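Local coordinates for protein viral CASP8 and FADD-like apoptosis regulator (Molluscum contagiosum virus subtype 1, PDB 2BBR) that inhibits death-receptor-induced apoptosis by interfering with host caspase-8 recruitment and activation at the death-inducing signaling complex, and also suppresses host NF-kappa-B activation, at residues N121-P124 with S125-T128; S155-A158 with D159-R162; Y176-Q179 with E180-R183. One frame throughout, in Å; residues are numbered along the deposited sequence.

How the contacts relate
All three contacts are local, each formed by neighbouring turns of one continuous stretch, and they follow one another along the chain. Contact 1 lies where helix 109-122 ends and a 3-10 segment begins. Contact 2 is on helix 155-163, and contact 3 on helix 167-187, the next helix in the chain. The centres of contacts 1 and 2 are about 16 Å apart, as are those of contacts 2 and 3; contacts 1 and 3 are about 28 Å apart. Leu122 packs on Val156, and Glu177 meets the start of helix 155-163. Contact 2 therefore sits between the other two, and the three helices help build the second death effector domain.

Contact 1: N121-P124 with S125-T128; sequences NLNP and SLST
Asn123 and Ser125 form an Asx turn just where helix 109-122 gives way to a 3-10 segment. The side-chain OD1 of Asn123 accepts the backbone N-H of Ser125 at 2.9 Å (N to OD1). This bond is bent, with an angle of 136° at the hydrogen. CG of Asn123 stands opposite its own backbone N (chi1 -174°), which carries the amide toward the chain that follows. A water molecule reinforces the turn. It donates to Asn123 OD1 at 2.9 Å and lies 2.7 Å from Ser125 OG.

Two backbone bonds spanning three residues give the 3-10 winding. Leu126 N binds Asn123 O at 3.0 Å, and Ser127 N binds Pro124 O at 3.1 Å. The latter oxygen has a second donor, the hydroxyl of Ser127, whose OG lies 2.9 Å from Pro124 O. With chi1 at 63°, this hydroxyl turns back over the preceding turn and meets the oxygen almost head-on.

The apolar part is small. Leu126 reaches Asn123 with CD1, 4.0 Å from Asn123 CB, and both side chains also touch Val146.

Asn123 thus uses both of its oxygens on the chain ahead, the side-chain one for Ser125 and the backbone one for Leu126. Together they fix the change of direction after the helix at the surface of the domain.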
ATOM      1  N   ASN A 121      -6.873  20.901  -8.022  1.00 15.32           N
ATOM      2  CA  ASN A 121      -7.737  22.058  -7.807  1.00 16.32           C
ATOM      3  C   ASN A 121      -7.629  22.482  -6.346  1.00 17.05           C
ATOM      4  O   ASN A 121      -7.669  23.672  -6.034  1.00 18.11           O
ATOM      5  CB  ASN A 121      -9.194  21.740  -8.153  1.00 17.94           C
ATOM      6  CG  ASN A 121      -9.464  21.803  -9.643  1.00 18.14           C
ATOM      7  OD1 ASN A 121      -8.896  22.637 -10.350  1.00 20.63           O
ATOM      8  ND2 ASN A 121     -10.346  20.939 -10.126  1.00 19.87           N
ATOM      9  N   LEU A 122      -7.491  21.504  -5.453  1.00 17.80           N
ATOM     10  CA  LEU A 122      -7.347  21.790  -4.029  1.00 18.13           C
ATOM     11  C   LEU A 122      -5.997  22.446  -3.783  1.00 18.94           C
ATOM     12  O   LEU A 122      -5.885  23.391  -3.003  1.00 20.50           O
ATOM     13  CB  LEU A 122      -7.432  20.503  -3.204  1.00 19.12           C
ATOM     14  CG  LEU A 122      -8.811  19.909  -2.929  1.00 19.86           C
ATOM     15  CD1 LEU A 122      -8.659  18.599  -2.166  1.00 20.65           C
ATOM     16  CD2 LEU A 122      -9.639  20.902  -2.124  1.00 19.54           C
ATOM     17  N   ASN A 123      -4.971  21.930  -4.454  1.00 18.64           N
ATOM     18  CA  ASN A 123      -3.615  22.449  -4.321  1.00 17.97           C
ATOM     19  C   ASN A 123      -2.929  22.388  -5.684  1.00 18.47           C
ATOM     20  O   ASN A 123      -2.386  21.352  -6.071  1.00 15.83           O
ATOM     21  CB  ASN A 123      -2.822  21.610  -3.315  1.00 20.22           C
ATOM     22  CG  ASN A 123      -1.452  22.189  -3.024  1.00 21.62           C
ATOM     23  OD1 ASN A 123      -0.833  22.815  -3.885  1.00 24.52           O
ATOM     24  ND2 ASN A 123      -0.961  21.969  -1.809  1.00 23.64           N
ATOM     25  N   PRO A 124      -2.937  23.505  -6.428  1.00 18.77           N
ATOM     26  CA  PRO A 124      -2.316  23.575  -7.755  1.00 18.97           C
ATOM     27  C   PRO A 124      -0.842  23.176  -7.800  1.00 18.02           C
ATOM     28  O   PRO A 124      -0.323  22.828  -8.862  1.00 18.07           O
ATOM     29  CB  PRO A 124      -2.545  25.030  -8.164  1.00 19.85           C
ATOM     30  CG  PRO A 124      -2.571  25.749  -6.853  1.00 22.72           C
ATOM     31  CD  PRO A 124      -3.416  24.833  -6.007  1.00 20.70           C
ATOM     32  N   SER A 125      -0.170  23.221  -6.654  1.00 19.45           N
ATOM     33  CA  SER A 125       1.244  22.856  -6.588  1.00 19.63           C
ATOM     34  C   SER A 125       1.460  21.384  -6.940  1.00 18.53           C
ATOM     35  O   SER A 125       2.550  20.985  -7.351  1.00 19.83           O
ATOM     36  CB  SER A 125       1.797  23.122  -5.185  1.00 21.87           C
ATOM     37  OG  SER A 125       1.626  24.478  -4.810  1.00 24.53           O
ATOM     38  N   LEU A 126       0.410  20.584  -6.785  1.00 16.61           N
ATOM     39  CA  LEU A 126       0.478  19.153  -7.064  1.00 14.55           C
ATOM     40  C   LEU A 126       0.569  18.815  -8.547  1.00 14.11           C
ATOM     41  O   LEU A 126       0.910  17.692  -8.912  1.00 14.34           O
ATOM     42  CB  LEU A 126      -0.740  18.452  -6.461  1.00 13.44           C
ATOM     43  CG  LEU A 126      -0.807  18.458  -4.933  1.00 14.16           C
ATOM     44  CD1 LEU A 126      -2.119  17.858  -4.475  1.00 15.33           C
ATOM     45  CD2 LEU A 126       0.372  17.681  -4.369  1.00 17.85           C
ATOM     46  N   SER A 127       0.272  19.784  -9.404  1.00 14.78           N
ATOM     47  CA  SER A 127       0.316  19.551 -10.840  1.00 15.74           C
ATOM     48  C   SER A 127       1.676  19.045 -11.315  1.00 14.79           C
ATOM     49  O   SER A 127       1.755  18.239 -12.242  1.00 15.05           O
ATOM     50  CB  SER A 127      -0.054  20.828 -11.596  1.00 18.74           C
ATOM     51  OG  SER A 127       0.879  21.860 -11.336  1.00 25.39           O
ATOM     52  N   THR A 128       2.746  19.513 -10.679  1.00 16.05           N
ATOM     53  CA  THR A 128       4.093  19.101 -11.064  1.00 17.46           C
ATOM     54  C   THR A 128       4.465  17.714 -10.548  1.00 17.96           C
ATOM     55  O   THR A 128       5.487  17.151 -10.944  1.00 19.79           O
ATOM     56  CB  THR A 128       5.153  20.102 -10.561  1.00 18.76           C
ATOM     57  OG1 THR A 128       5.104  20.176  -9.130  1.00 19.39           O
ATOM     58  CG2 THR A 128       4.903  21.482 -11.149  1.00 20.19           C
TER
HETATM   59  O   HOH W   1       0.487  24.912  -2.397  1.00 35.54           O

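Contact 2: S155-A158 with D159-R162; sequences SVLA and DMLR
Ser155 O takes the backbone N-H of Asp159 at 2.8 Å (O to N), the first of four successive alpha-helical bonds that join the two segments. They belong to helix 155-163 of the second death effector domain, a helical bundle of the death fold. Met160, Leu161 and Arg162 continue the pattern on Val156, Leu157 and Ala158.

The polar side of the helix carries Ser155, Asp159 and Arg162. The Asp159 carboxylate folds back over Ser155 O, with CG 3.0 Å from that oxygen. Its CG is opposite its own carbonyl carbon (chi1 -68°), which sets the group over the preceding turn. One water bridges the two side chains, donating to Asp159 OD2 and lying 2.7 Å from Ser155 OG.

The other side faces the core. Met160 SD lies 4.1 Å from Val156 CG1. A bend at the third torsion (chi3 56°) then turns CE to Leu157 CD2, 4.0 Å away. Met160 also packs on Leu115 and Ala119 of helix 109-122, while Leu157 reaches Leu173 of helix 167-187.

The 2.8 Å salt bridge from Arg162 NH1 to Asp159 OD1 runs close to the guanidinium plane and reaches the oxygen on its anti side, 28° out of the carboxylate plane.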
ATOM      1  N   SER A 155      -9.034  12.155   5.570  1.00 10.08           N
ATOM      2  CA  SER A 155     -10.305  12.795   5.251  1.00 10.77           C
ATOM      3  C   SER A 155     -10.305  13.557   3.929  1.00 10.28           C
ATOM      4  O   SER A 155     -11.334  13.623   3.263  1.00 11.12           O
ATOM      5  CB  SER A 155     -10.749  13.726   6.391  1.00 12.94           C
ATOM      6  OG  SER A 155      -9.848  14.798   6.572  1.00 14.60           O
ATOM      7  N   VAL A 156      -9.171  14.135   3.543  1.00 10.04           N
ATOM      8  CA  VAL A 156      -9.120  14.857   2.277  1.00 11.13           C
ATOM      9  C   VAL A 156      -9.400  13.877   1.138  1.00  9.46           C
ATOM     10  O   VAL A 156     -10.158  14.184   0.213  1.00 11.19           O
ATOM     11  CB  VAL A 156      -7.748  15.536   2.060  1.00 11.03           C
ATOM     12  CG1 VAL A 156      -7.640  16.054   0.631  1.00 13.64           C
ATOM     13  CG2 VAL A 156      -7.584  16.687   3.048  1.00 14.66           C
ATOM     14  N   LEU A 157      -8.787  12.701   1.207  1.00  9.85           N
ATOM     15  CA  LEU A 157      -9.002  11.683   0.190  1.00 10.47           C
ATOM     16  C   LEU A 157     -10.426  11.143   0.259  1.00  9.55           C
ATOM     17  O   LEU A 157     -11.042  10.866  -0.768  1.00 10.52           O
ATOM     18  CB  LEU A 157      -8.007  10.535   0.359  1.00 13.35           C
ATOM     19  CG  LEU A 157      -6.777  10.579  -0.546  1.00 15.42           C
ATOM     20  CD1 LEU A 157      -5.808   9.478  -0.156  1.00 18.17           C
ATOM     21  CD2 LEU A 157      -7.214  10.428  -2.001  1.00 16.41           C
ATOM     22  N   ALA A 158     -10.947  10.979   1.473  1.00  9.42           N
ATOM     23  CA  ALA A 158     -12.319  10.506   1.632  1.00 10.16           C
ATOM     24  C   ALA A 158     -13.262  11.512   0.972  1.00 10.06           C
ATOM     25  O   ALA A 158     -14.217  11.129   0.291  1.00 10.56           O
ATOM     26  CB  ALA A 158     -12.660  10.358   3.108  1.00 10.67           C
ATOM     27  N   ASP A 159     -12.987  12.798   1.179  1.00 10.55           N
ATOM     28  CA  ASP A 159     -13.799  13.861   0.593  1.00 11.21           C
ATOM     29  C   ASP A 159     -13.756  13.797  -0.928  1.00 11.28           C
ATOM     30  O   ASP A 159     -14.770  14.004  -1.598  1.00 11.40           O
ATOM     31  CB  ASP A 159     -13.300  15.245   1.024  1.00 13.66           C
ATOM     32  CG  ASP A 159     -13.519  15.524   2.496  1.00 16.26           C
ATOM     33  OD1 ASP A 159     -14.384  14.873   3.116  1.00 15.87           O
ATOM     34  OD2 ASP A 159     -12.828  16.418   3.025  1.00 19.76           O
ATOM     35  N   MET A 160     -12.574  13.534  -1.475  1.00 10.50           N
ATOM     36  CA  MET A 160     -12.413  13.438  -2.917  1.00 10.65           C
ATOM     37  C   MET A 160     -13.233  12.270  -3.460  1.00 10.13           C
ATOM     38  O   MET A 160     -13.885  12.387  -4.498  1.00 11.85           O
ATOM     39  CB  MET A 160     -10.933  13.264  -3.265  1.00 11.25           C
ATOM     40  CG  MET A 160     -10.106  14.524  -3.050  1.00 11.49           C
ATOM     41  SD  MET A 160      -8.315  14.252  -2.976  1.00 13.75           S
ATOM     42  CE  MET A 160      -8.025  13.432  -4.550  1.00 15.94           C
ATOM     43  N   LEU A 161     -13.204  11.147  -2.753  1.00  9.96           N
ATOM     44  CA  LEU A 161     -13.960   9.976  -3.174  1.00 10.54           C
ATOM     45  C   LEU A 161     -15.464  10.234  -3.076  1.00 10.69           C
ATOM     46  O   LEU A 161     -16.239   9.750  -3.904  1.00 11.19           O
ATOM     47  CB  LEU A 161     -13.552   8.768  -2.327  1.00 10.05           C
ATOM     48  CG  LEU A 161     -12.118   8.286  -2.592  1.00 10.98           C
ATOM     49  CD1 LEU A 161     -11.644   7.386  -1.462  1.00 11.62           C
ATOM     50  CD2 LEU A 161     -12.068   7.556  -3.932  1.00 11.56           C
ATOM     51  N   ARG A 162     -15.874  11.002  -2.070  1.00 10.82           N
ATOM     52  CA  ARG A 162     -17.287  11.326  -1.908  1.00 11.69           C
ATOM     53  C   ARG A 162     -17.746  12.184  -3.090  1.00 12.11           C
ATOM     54  O   ARG A 162     -18.823  11.972  -3.644  1.00 12.72           O
ATOM     55  CB  ARG A 162     -17.528  12.081  -0.599  1.00 11.81           C
ATOM     56  CG  ARG A 162     -19.004  12.301  -0.298  1.00 13.95           C
ATOM     57  CD  ARG A 162     -19.236  13.117   0.970  1.00 14.50           C
ATOM     58  NE  ARG A 162     -18.663  12.483   2.154  1.00 16.93           N
ATOM     59  CZ  ARG A 162     -17.557  12.894   2.765  1.00 16.36           C
ATOM     60  NH1 ARG A 162     -16.895  13.947   2.307  1.00 18.01           N
ATOM     61  NH2 ARG A 162     -17.111  12.249   3.834  1.00 19.57           N
TER
HETATM   62  O   HOH W   2     -11.031  16.807   5.177  1.00 22.10           O

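Contact 3: Y176-Q179 with E180-R183; sequences YEQQ and EQAR
Tyr176 and Glu180, one helical turn apart on helix 167-187, lie alongside each other and point the same way. The ring and the carboxylate are turned by only 20° against each other. Glu180 CB approaches the ring obliquely and is 4.0 Å from Tyr176 CZ. Tyr176 OH bonds to Pro151 O, and Glu180 OE2 to ND1 of the tag residue His194, whose ring also meets that of Tyr176. Such i to i+3 and i to i+4 pairs line this last helix of the second death effector domain; Tyr176 also packs on Leu99 of helix 95-104.

Gln178 and Gln181 also run side by side, but their amide planes stand 63° apart. A water joins Gln181 OE1 (3.2 Å) to the backbone carbonyl Gln178 O (2.7 Å), donating to both.

Gln179 and Arg183 run alongside each other too, amide and guanidinium planes 38° apart. The extended arginine brings NH1 to 3.2 Å from Gln179 CB, at the guanidinium edge. The same NH1 makes a weak hydrogen bond of 3.4 Å to Gln179 O.

Gln179 O also accepts Arg183 N at 3.0 Å. Arg183 therefore meets this oxygen twice, firmly by backbone and weakly by side chain. Its positive charge would probably add some polarisation to that carbonyl.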
ATOM      1  N   TYR A 176     -11.532   3.760   8.443  1.00  9.82           N
ATOM      2  CA  TYR A 176     -10.130   3.556   8.774  1.00 10.12           C
ATOM      3  C   TYR A 176      -9.641   4.670   9.690  1.00  9.18           C
ATOM      4  O   TYR A 176      -8.984   4.409  10.697  1.00 10.25           O
ATOM      5  CB  TYR A 176      -9.251   3.546   7.515  1.00 10.18           C
ATOM      6  CG  TYR A 176      -7.793   3.754   7.861  1.00 10.19           C
ATOM      7  CD1 TYR A 176      -7.061   2.750   8.486  1.00 11.01           C
ATOM      8  CD2 TYR A 176      -7.189   5.005   7.705  1.00 10.39           C
ATOM      9  CE1 TYR A 176      -5.774   2.983   8.961  1.00 11.17           C
ATOM     10  CE2 TYR A 176      -5.899   5.250   8.180  1.00 10.98           C
ATOM     11  CZ  TYR A 176      -5.203   4.232   8.813  1.00  9.94           C
ATOM     12  OH  TYR A 176      -3.959   4.465   9.351  1.00 11.46           O
ATOM     13  N   GLU A 177      -9.946   5.917   9.342  1.00  8.80           N
ATOM     14  CA  GLU A 177      -9.480   7.025  10.162  1.00  9.47           C
ATOM     15  C   GLU A 177     -10.030   6.936  11.574  1.00  9.31           C
ATOM     16  O   GLU A 177      -9.311   7.200  12.539  1.00  9.97           O
ATOM     17  CB  GLU A 177      -9.845   8.376   9.538  1.00 10.17           C
ATOM     18  CG  GLU A 177      -9.186   9.533  10.279  1.00 11.84           C
ATOM     19  CD  GLU A 177      -9.257  10.853   9.547  1.00 11.73           C
ATOM     20  OE1 GLU A 177      -9.158  10.864   8.302  1.00 13.14           O
ATOM     21  OE2 GLU A 177      -9.383  11.893  10.225  1.00 16.54           O
ATOM     22  N   GLN A 178     -11.298   6.562  11.698  1.00 10.07           N
ATOM     23  CA  GLN A 178     -11.915   6.429  13.012  1.00 10.36           C
ATOM     24  C   GLN A 178     -11.282   5.281  13.797  1.00  9.85           C
ATOM     25  O   GLN A 178     -11.056   5.396  15.004  1.00 10.83           O
ATOM     26  CB  GLN A 178     -13.421   6.212  12.866  1.00 10.87           C
ATOM     27  CG  GLN A 178     -14.171   7.421  12.332  1.00 11.92           C
ATOM     28  CD  GLN A 178     -13.971   8.647  13.193  1.00 15.21           C
ATOM     29  OE1 GLN A 178     -12.977   9.362  13.055  1.00 17.69           O
ATOM     30  NE2 GLN A 178     -14.906   8.886  14.105  1.00 18.42           N
ATOM     31  N   GLN A 179     -10.981   4.178  13.120  1.00 10.22           N
ATOM     32  CA  GLN A 179     -10.351   3.038  13.776  1.00 11.43           C
ATOM     33  C   GLN A 179      -8.951   3.399  14.261  1.00 11.51           C
ATOM     34  O   GLN A 179      -8.556   3.036  15.371  1.00 11.40           O
ATOM     35  CB  GLN A 179     -10.271   1.849  12.815  1.00 12.62           C
ATOM     36  CG  GLN A 179     -11.606   1.168  12.564  1.00 15.86           C
ATOM     37  CD  GLN A 179     -11.524   0.108  11.485  1.00 21.50           C
ATOM     38  OE1 GLN A 179     -10.589  -0.692  11.455  1.00 25.38           O
ATOM     39  NE2 GLN A 179     -12.514   0.087  10.600  1.00 23.77           N
ATOM     40  N   GLU A 180      -8.195   4.104  13.427  1.00 11.75           N
ATOM     41  CA  GLU A 180      -6.846   4.510  13.802  1.00 11.37           C
ATOM     42  C   GLU A 180      -6.892   5.474  14.985  1.00 11.12           C
ATOM     43  O   GLU A 180      -6.076   5.382  15.900  1.00 11.66           O
ATOM     44  CB  GLU A 180      -6.138   5.165  12.611  1.00 12.80           C
ATOM     45  CG  GLU A 180      -4.833   5.866  12.978  1.00 15.80           C
ATOM     46  CD  GLU A 180      -3.790   4.933  13.578  1.00 17.34           C
ATOM     47  OE1 GLU A 180      -2.821   5.444  14.181  1.00 20.15           O
ATOM     48  OE2 GLU A 180      -3.924   3.698  13.440  1.00 18.65           O
ATOM     49  N   GLN A 181      -7.842   6.400  14.962  1.00 10.18           N
ATOM     50  CA  GLN A 181      -7.987   7.365  16.046  1.00 11.24           C
ATOM     51  C   GLN A 181      -8.310   6.656  17.360  1.00 10.28           C
ATOM     52  O   GLN A 181      -7.761   6.996  18.410  1.00 11.62           O
ATOM     53  CB  GLN A 181      -9.096   8.363  15.712  1.00 11.18           C
ATOM     54  CG  GLN A 181      -9.373   9.384  16.803  1.00 13.90           C
ATOM     55  CD  GLN A 181     -10.515  10.317  16.445  1.00 14.72           C
ATOM     56  OE1 GLN A 181     -11.684   9.923  16.441  1.00 18.16           O
ATOM     57  NE2 GLN A 181     -10.182  11.560  16.133  1.00 16.99           N
ATOM     58  N   ALA A 182      -9.205   5.675  17.299  1.00 11.06           N
ATOM     59  CA  ALA A 182      -9.593   4.930  18.492  1.00 12.06           C
ATOM     60  C   ALA A 182      -8.413   4.128  19.036  1.00 13.10           C
ATOM     61  O   ALA A 182      -8.213   4.047  20.252  1.00 13.88           O
ATOM     62  CB  ALA A 182     -10.760   4.002  18.174  1.00 12.42           C
ATOM     63  N   ARG A 183      -7.641   3.527  18.137  1.00 13.73           N
ATOM     64  CA  ARG A 183      -6.481   2.747  18.545  1.00 15.95           C
ATOM     65  C   ARG A 183      -5.449   3.630  19.231  1.00 16.23           C
ATOM     66  O   ARG A 183      -4.901   3.264  20.271  1.00 18.07           O
ATOM     67  CB  ARG A 183      -5.848   2.056  17.339  1.00 17.57           C
ATOM     68  CG  ARG A 183      -6.626   0.854  16.834  1.00 22.73           C
ATOM     69  CD  ARG A 183      -5.830   0.125  15.772  1.00 25.64           C
ATOM     70  NE  ARG A 183      -6.441  -1.139  15.369  1.00 29.86           N
ATOM     71  CZ  ARG A 183      -7.595  -1.245  14.720  1.00 30.54           C
ATOM     72  NH1 ARG A 183      -8.280  -0.159  14.392  1.00 32.42           N
ATOM     73  NH2 ARG A 183      -8.065  -2.443  14.396  1.00 31.56           N
TER
HETATM   74  O   HOH W   3     -12.500   6.889  16.777  1.00 14.66           O